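PDB 7D2W: PRESAN domain-containing protein from Plasmodium falciparum, which is of unknown function but belongs to the PRESAN family of Plasmodium proteins and forms a helical bundle that may bind other proteins. Local coordinates for residues E51-E54 and L55-L58; D123-M126 and M127-T130; T168-Y171 and V172-K176. One frame throughout, in Å; residues are numbered along the deposited sequence. Where two conformers were deposited one is given.

Contact 1 of 3, residues E51-E54 and L55-L58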
loop_
_atom_site.group_PDB
_atom_site.type_symbol
_atom_site.label_atom_id
_atom_site.label_comp_id
_atom_site.label_asym_id
_atom_site.label_seq_id
_atom_site.Cartn_x
_atom_site.Cartn_y
_atom_site.Cartn_z
ATOM N N GLU A 51 6.969 -0.291 18.119
ATOM C CA GLU A 51 7.786 0.327 19.158
ATOM C C GLU A 51 8.219 1.725 18.758
ATOM O O GLU A 51 8.353 2.603 19.613
ATOM C CB GLU A 51 9.009 -0.535 19.447
ATOM C CG GLU A 51 8.712 -1.716 20.357
ATOM C CD GLU A 51 9.752 -2.820 20.253
ATOM O OE1 GLU A 51 10.623 -2.749 19.359
ATOM O OE2 GLU A 51 9.697 -3.765 21.070
ATOM N N LEU A 52 8.432 1.949 17.466
ATOM C CA LEU A 52 8.809 3.276 17.002
ATOM C C LEU A 52 7.659 4.261 17.163
ATOM O O LEU A 52 7.864 5.406 17.583
ATOM C CB LEU A 52 9.270 3.185 15.547
ATOM C CG LEU A 52 9.864 4.449 14.938
ATOM C CD1 LEU A 52 11.237 4.685 15.515
ATOM C CD2 LEU A 52 9.923 4.342 13.408
ATOM N N TYR A 53 6.436 3.838 16.855
ATOM C CA TYR A 53 5.305 4.752 16.983
ATOM C C TYR A 53 4.950 5.024 18.439
ATOM O O TYR A 53 4.489 6.125 18.762
ATOM C CB TYR A 53 4.103 4.200 16.224
ATOM C CG TYR A 53 4.373 4.108 14.725
ATOM C CD1 TYR A 53 5.396 4.849 14.140
ATOM C CD2 TYR A 53 3.625 3.262 13.909
ATOM C CE1 TYR A 53 5.653 4.773 12.778
ATOM C CE2 TYR A 53 3.871 3.187 12.537
ATOM C CZ TYR A 53 4.885 3.939 11.986
ATOM O OH TYR A 53 5.142 3.867 10.632
ATOM N N GLU A 54 5.114 4.029 19.317
ATOM C CA GLU A 54 4.972 4.283 20.749
ATOM C C GLU A 54 6.035 5.273 21.220
ATOM O O GLU A 54 5.742 6.239 21.933
ATOM C CB GLU A 54 5.064 2.962 21.520
ATOM C CG GLU A 54 3.913 1.986 21.226
ATOM C CD GLU A 54 4.209 0.537 21.637
ATOM O OE1 GLU A 54 5.393 0.183 21.826
ATOM O OE2 GLU A 54 3.245 -0.250 21.763
ATOM N N LEU A 55 7.275 5.062 20.797
ATOM C CA LEU A 55 8.360 5.977 21.130
ATOM C C LEU A 55 8.124 7.378 20.585
ATOM O O LEU A 55 8.653 8.347 21.141
ATOM C CB LEU A 55 9.660 5.407 20.595
ATOM C CG LEU A 55 10.991 6.051 20.908
ATOM C CD1 LEU A 55 11.343 5.924 22.370
ATOM C CD2 LEU A 55 11.992 5.352 20.020
ATOM N N PHE A 56 7.349 7.508 19.499
ATOM C CA PHE A 56 6.998 8.817 18.961
ATOM C C PHE A 56 6.054 9.585 19.868
ATOM O O PHE A 56 5.668 10.707 19.528
ATOM C CB PHE A 56 6.347 8.701 17.578
ATOM C CG PHE A 56 7.331 8.553 16.451
ATOM C CD1 PHE A 56 8.687 8.491 16.702
ATOM C CD2 PHE A 56 6.896 8.451 15.141
ATOM C CE1 PHE A 56 9.604 8.342 15.669
ATOM C CE2 PHE A 56 7.803 8.303 14.108
ATOM C CZ PHE A 56 9.163 8.238 14.379
ATOM N N ASP A 57 5.633 9.009 20.990
ATOM C CA ASP A 57 4.864 9.769 21.960
ATOM C C ASP A 57 5.680 10.123 23.188
ATOM O O ASP A 57 5.325 11.070 23.896
ATOM C CB ASP A 57 3.594 9.002 22.354
ATOM C CG ASP A 57 2.786 8.552 21.134
ATOM O OD1 ASP A 57 2.918 9.175 20.060
ATOM O OD2 ASP A 57 2.014 7.576 21.243
ATOM N N LEU A 58 6.791 9.414 23.419
ATOM C CA LEU A 58 7.774 9.825 24.411
ATOM C C LEU A 58 8.574 11.039 23.965
ATOM O O LEU A 58 9.301 11.619 24.784
ATOM C CB LEU A 58 8.726 8.675 24.702
ATOM C CG LEU A 58 7.985 7.366 24.933
ATOM C CD1 LEU A 58 8.965 6.215 25.020
ATOM C CD2 LEU A 58 7.144 7.496 26.190
HETATM O O HOH W 1 1.915 7.956 18.246
#

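Contact 2 of 3, residues D123-M126 and M127-T130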
loop_
_atom_site.group_PDB
_atom_site.type_symbol
_atom_site.label_atom_id
_atom_site.label_comp_id
_atom_site.label_asym_id
_atom_site.label_seq_id
_atom_site.Cartn_x
_atom_site.Cartn_y
_atom_site.Cartn_z
ATOM N N ASP A 123 15.209 -3.799 -11.021
ATOM C CA ASP A 123 14.185 -2.765 -10.927
ATOM C C ASP A 123 13.790 -2.486 -9.481
ATOM O O ASP A 123 13.717 -1.323 -9.053
ATOM C CB ASP A 123 12.968 -3.188 -11.751
ATOM C CG ASP A 123 11.874 -2.143 -11.767
ATOM O OD1 ASP A 123 12.163 -0.965 -12.080
ATOM O OD2 ASP A 123 10.719 -2.507 -11.468
ATOM N N CYS A 124 13.494 -3.540 -8.719
ATOM C CA CYS A 124 13.065 -3.336 -7.338
ATOM C C CYS A 124 14.158 -2.644 -6.532
ATOM O O CYS A 124 13.902 -1.672 -5.817
ATOM C CB CYS A 124 12.689 -4.676 -6.700
ATOM S SG CYS A 124 11.162 -5.468 -7.355
ATOM N N ASN A 125 15.390 -3.124 -6.648
ATOM C CA ASN A 125 16.470 -2.536 -5.868
ATOM C C ASN A 125 16.752 -1.096 -6.286
ATOM O O ASN A 125 17.053 -0.245 -5.441
ATOM C CB ASN A 125 17.710 -3.420 -5.980
ATOM C CG ASN A 125 17.587 -4.674 -5.115
ATOM O OD1 ASN A 125 17.386 -4.577 -3.908
ATOM N ND2 ASN A 125 17.655 -5.845 -5.736
ATOM N N MET A 126 16.641 -0.786 -7.579
ATOM C CA MET A 126 16.828 0.605 -7.996
ATOM C C MET A 126 15.728 1.518 -7.447
ATOM O O MET A 126 16.008 2.646 -7.019
ATOM C CB MET A 126 16.880 0.694 -9.520
ATOM C CG MET A 126 17.317 2.060 -9.995
ATOM S SD MET A 126 19.028 2.486 -9.626
ATOM C CE MET A 126 19.820 0.889 -9.796
ATOM N N MET A 127 14.470 1.070 -7.469
ATOM C CA MET A 127 13.398 1.902 -6.925
ATOM C C MET A 127 13.584 2.123 -5.421
ATOM O O MET A 127 13.484 3.257 -4.937
ATOM C CB MET A 127 12.025 1.279 -7.216
ATOM C CG MET A 127 11.613 1.291 -8.719
ATOM S SD MET A 127 11.614 2.944 -9.439
ATOM C CE MET A 127 10.203 3.677 -8.578
ATOM N N VAL A 128 13.882 1.062 -4.664
ATOM C CA VAL A 128 13.963 1.247 -3.209
ATOM C C VAL A 128 15.226 2.015 -2.831
ATOM O O VAL A 128 15.201 2.871 -1.936
ATOM C CB VAL A 128 13.842 -0.088 -2.436
ATOM C CG1 VAL A 128 12.500 -0.771 -2.721
ATOM C CG2 VAL A 128 15.011 -1.027 -2.695
ATOM N N SER A 129 16.343 1.756 -3.511
ATOM C CA SER A 129 17.556 2.464 -3.124
ATOM C C SER A 129 17.442 3.950 -3.452
ATOM O O SER A 129 17.891 4.796 -2.669
ATOM C CB SER A 129 18.785 1.831 -3.782
ATOM O OG SER A 129 18.801 2.154 -5.158
ATOM N N THR A 130 16.804 4.298 -4.574
ATOM C CA THR A 130 16.616 5.709 -4.901
ATOM C C THR A 130 15.652 6.374 -3.926
ATOM O O THR A 130 15.844 7.536 -3.543
ATOM C CB THR A 130 16.110 5.865 -6.336
ATOM O OG1 THR A 130 17.040 5.258 -7.241
ATOM C CG2 THR A 130 15.966 7.332 -6.674
#

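Contact 3 of 3, residues T168-Y171 and V172-K176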
loop_
_atom_site.group_PDB
_atom_site.type_symbol
_atom_site.label_atom_id
_atom_site.label_comp_id
_atom_site.label_asym_id
_atom_site.label_seq_id
_atom_site.Cartn_x
_atom_site.Cartn_y
_atom_site.Cartn_z
ATOM N N THR A 168 4.088 -2.105 -2.319
ATOM C CA THR A 168 2.824 -2.558 -2.890
ATOM C C THR A 168 2.834 -2.408 -4.406
ATOM O O THR A 168 2.449 -3.333 -5.131
ATOM C CB THR A 168 1.667 -1.768 -2.278
ATOM O OG1 THR A 168 1.655 -1.979 -0.866
ATOM C CG2 THR A 168 0.314 -2.223 -2.861
ATOM N N ASP A 169 3.274 -1.245 -4.899
ATOM C CA ASP A 169 3.323 -1.014 -6.339
ATOM C C ASP A 169 4.173 -2.065 -7.037
ATOM O O ASP A 169 3.784 -2.595 -8.089
ATOM C CB ASP A 169 3.866 0.383 -6.631
ATOM C CG ASP A 169 2.858 1.472 -6.346
ATOM O OD1 ASP A 169 1.716 1.148 -5.964
ATOM O OD2 ASP A 169 3.221 2.654 -6.468
ATOM N N LEU A 170 5.348 -2.367 -6.475
ATOM C CA LEU A 170 6.226 -3.362 -7.081
ATOM C C LEU A 170 5.598 -4.753 -7.047
ATOM O O LEU A 170 5.674 -5.498 -8.028
ATOM C CB LEU A 170 7.578 -3.365 -6.358
ATOM C CG LEU A 170 8.463 -2.138 -6.616
ATOM C CD1 LEU A 170 9.658 -2.107 -5.637
ATOM C CD2 LEU A 170 8.952 -2.161 -8.049
ATOM N N TYR A 171 4.995 -5.136 -5.923
ATOM C CA TYR A 171 4.383 -6.459 -5.853
ATOM C C TYR A 171 3.264 -6.603 -6.884
ATOM O O TYR A 171 3.204 -7.609 -7.597
ATOM C CB TYR A 171 3.867 -6.756 -4.439
ATOM C CG TYR A 171 3.539 -8.231 -4.241
ATOM C CD1 TYR A 171 4.540 -9.160 -3.997
ATOM C CD2 TYR A 171 2.231 -8.691 -4.326
ATOM C CE1 TYR A 171 4.247 -10.503 -3.840
ATOM C CE2 TYR A 171 1.927 -10.033 -4.170
ATOM C CZ TYR A 171 2.939 -10.933 -3.923
ATOM O OH TYR A 171 2.645 -12.269 -3.762
ATOM N N VAL A 172 2.387 -5.604 -6.985
ATOM C CA VAL A 172 1.294 -5.628 -7.952
ATOM C C VAL A 172 1.841 -5.761 -9.370
ATOM O O VAL A 172 1.376 -6.593 -10.161
ATOM C CB VAL A 172 0.437 -4.358 -7.777
ATOM C CG1 VAL A 172 -0.377 -4.041 -9.020
ATOM C CG2 VAL A 172 -0.465 -4.508 -6.546
ATOM N N LYS A 173 2.853 -4.953 -9.701
ATOM C CA LYS A 173 3.444 -4.973 -11.038
ATOM C C LYS A 173 3.980 -6.355 -11.402
ATOM O O LYS A 173 3.721 -6.857 -12.501
ATOM C CB LYS A 173 4.558 -3.927 -11.135
ATOM C CG LYS A 173 5.346 -3.983 -12.464
ATOM C CD LYS A 173 6.174 -2.720 -12.694
ATOM C CE LYS A 173 7.442 -2.726 -11.844
ATOM N NZ LYS A 173 8.182 -1.411 -11.849
ATOM N N TYR A 174 4.755 -6.981 -10.503
ATOM C CA TYR A 174 5.385 -8.248 -10.852
ATOM C C TYR A 174 4.443 -9.424 -10.660
ATOM O O TYR A 174 4.599 -10.446 -11.337
ATOM C CB TYR A 174 6.684 -8.450 -10.051
ATOM C CG TYR A 174 7.749 -7.573 -10.632
ATOM C CD1 TYR A 174 8.360 -7.911 -11.839
ATOM C CD2 TYR A 174 8.078 -6.362 -10.039
ATOM C CE1 TYR A 174 9.295 -7.086 -12.416
ATOM C CE2 TYR A 174 9.019 -5.522 -10.610
ATOM C CZ TYR A 174 9.613 -5.889 -11.801
ATOM O OH TYR A 174 10.537 -5.062 -12.371
ATOM N N GLU A 175 3.468 -9.311 -9.753
ATOM C CA GLU A 175 2.490 -10.386 -9.635
ATOM C C GLU A 175 1.758 -10.589 -10.952
ATOM O O GLU A 175 1.502 -11.732 -11.364
ATOM C CB GLU A 175 1.489 -10.102 -8.523
ATOM C CG GLU A 175 0.725 -11.353 -8.131
ATOM C CD GLU A 175 -0.414 -11.075 -7.169
ATOM O OE1 GLU A 175 -0.534 -9.930 -6.702
ATOM O OE2 GLU A 175 -1.193 -12.006 -6.882
ATOM N N LYS A 176 1.438 -9.493 -11.636
ATOM C CA LYS A 176 0.752 -9.601 -12.915
ATOM C C LYS A 176 1.662 -10.224 -13.962
ATOM O O LYS A 176 1.259 -11.153 -14.672
ATOM C CB LYS A 176 0.268 -8.226 -13.373
ATOM C CG LYS A 176 -0.922 -7.702 -12.598
ATOM C CD LYS A 176 -1.491 -6.435 -13.225
ATOM C CE LYS A 176 -1.052 -5.186 -12.470
ATOM N NZ LYS A 176 -2.209 -4.291 -12.166
#

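Contact 1 of 3, residues E51-E54 and L55-L58
The ring of Phe56 takes two groups of Leu52 over one and the same face, the carbonyl oxygen and the branched CG. The CG makes an off-centre CH-pi contact, 4.3 Å from the centroid of the Phe56 ring and 28° off its normal. Both leucine methyls follow, CD1 reaching Phe56 CE1 at 4.0 Å. The tyrosine ring one residue further on lies alongside the phenylalanine, pointing the same way, with Tyr53 CD1 meeting Phe56 CD2 obliquely at 4.0 Å. Phe56 CG stands beside its own backbone N (chi1 -82°), which tips the ring back over the preceding turn. Underneath, the helical bond from Phe56 N to Leu52 O is 2.9 Å long but bent. Asp57 N instead bonds to Glu54 O, three residues back, at 2.9 Å. A water also donates to Tyr53 O. The apolar side of this short helix, 49-58, rests against two others. Leu52 and Phe56 pack on Ile71 of helix 65-93; on helix 149-181, Leu52 and Tyr53 touch Ile160 and Phe56 touches Ile156, while Arg157 makes a cation-pi contact with Tyr53.

Contact 2 of 3, residues D123-M126 and M127-T130
The CB and CG of Met127 lie against Asp123, one turn earlier. Met127 CB is 3.6 Å from Asp123 O, and its CG, held beside the backbone N (chi1 -69°), comes closer still, 3.4 Å from the same Asp123 O. The same methylene is also the part of the chain that meets the aspartate side chain, Met127 CG standing 4.1 Å from Asp123 OD1 while the two side chains run alongside each other. The chain bends at chi2 and again at chi3, and SD and CE lead away from the 123-126 turn. Asp123 itself turns its other oxygen to helix 149-181, where OD2 forms a salt bridge with Lys173 and a hydrogen bond with Tyr174.

Two hydroxyls bend back onto the preceding turn. Ser129 OG sits between its backbone N and carbonyl carbon (chi1 73°), a position from which it donates to Asn125 O at 3.0 Å. Ser129 N donates to Asn125 O as well, at 2.9 Å, and the two donors arrive from opposite faces of the carbonyl plane. Thr130, in the conformer given, does the same to the next carbonyl, OG1 reaching Met126 O at 2.8 Å and Thr130 N joining from the other face. Val128 lays both methyls against Cys124 O, with CG2 3.4 Å from that oxygen, and its side chain, buried in the bundle, packs on Phe163 and Leu166 of helix 149-181.

The chemistry is thus divided around the helix. Ser129 and Thr130 donate their hydroxyl protons to carbonyls of their own helix, so that Asn125 O and Met126 O each accept two bonds, whereas the carboxylate of Asp123 is turned to helix 149-181, where two partners on OD2 tie the helices together.

Contact 3 of 3, residues T168-Y171 and V172-K176
Tyr171 and Glu175 both swing CG away from the backbone N, with chi1 of -166° and -164°, and their side chains cross one turn apart. The glutamate chain runs extended from there, carrying Glu175 OE1 to 3.5 Å from Tyr171 CE2. Ring and carboxylate planes stand 49° apart, an oblique meeting of an acidic oxygen with ring carbons; since Tyr171 has a second conformer, this meeting may hold for only part of the molecules.

On another side of the helix Leu170 meets two longer side chains with the same methyl. Lys173 lies alongside it, bent at chi3, and its NZ ends 3.9 Å from Leu170 CD2 while being paired with Asp123. Leu170 CD2 also touches Tyr174 CE2 at 4.2 Å. Nearer the backbone, Leu170 O lies at the edge of the Tyr174 ring, close to its plane and 3.3 Å from Tyr174 CD2. That oxygen also accepts the helical bond from Tyr174 N (3.0 Å). Val172 rests its CG2 on Thr168 O, 3.4 Å away, and packs outwards on Thr168 of the second subunit.

The Tyr171 ring packs on Leu86 and Leu90 of helix 65-93 and, with the same caution, makes a cation-pi contact with Lys165 of the second subunit. Glu175 OE2 comes close to Asp169 OD1 of that subunit. In this chain Asp169 forms a salt bridge with Lys165; an equivalent pair in the second subunit might soften the approach of like charges. Even so, the close carboxylates could favour a protonated form of the buried Glu175.

In the fold
All three are local contacts between successive turns of one helix, each buried in part. Contact 1, on the short helix 49-58, lies at the periphery, on the opposite side of the chain's centre from the other two; its chemistry is mainly aromatic and aliphatic. Contacts 2 and 3, with centres about 14 Å apart, sit on helices 117-144 and 149-181, which follow each other in the chain, and touch directly: the salt bridge of Asp123 joins them, and Cys124 packs on Tyr174. Contact 2 has an outward side with hydroxyls on backbone carbonyls, whereas contact 3 has no fully exposed residue, since one side faces the bundle and another the second subunit.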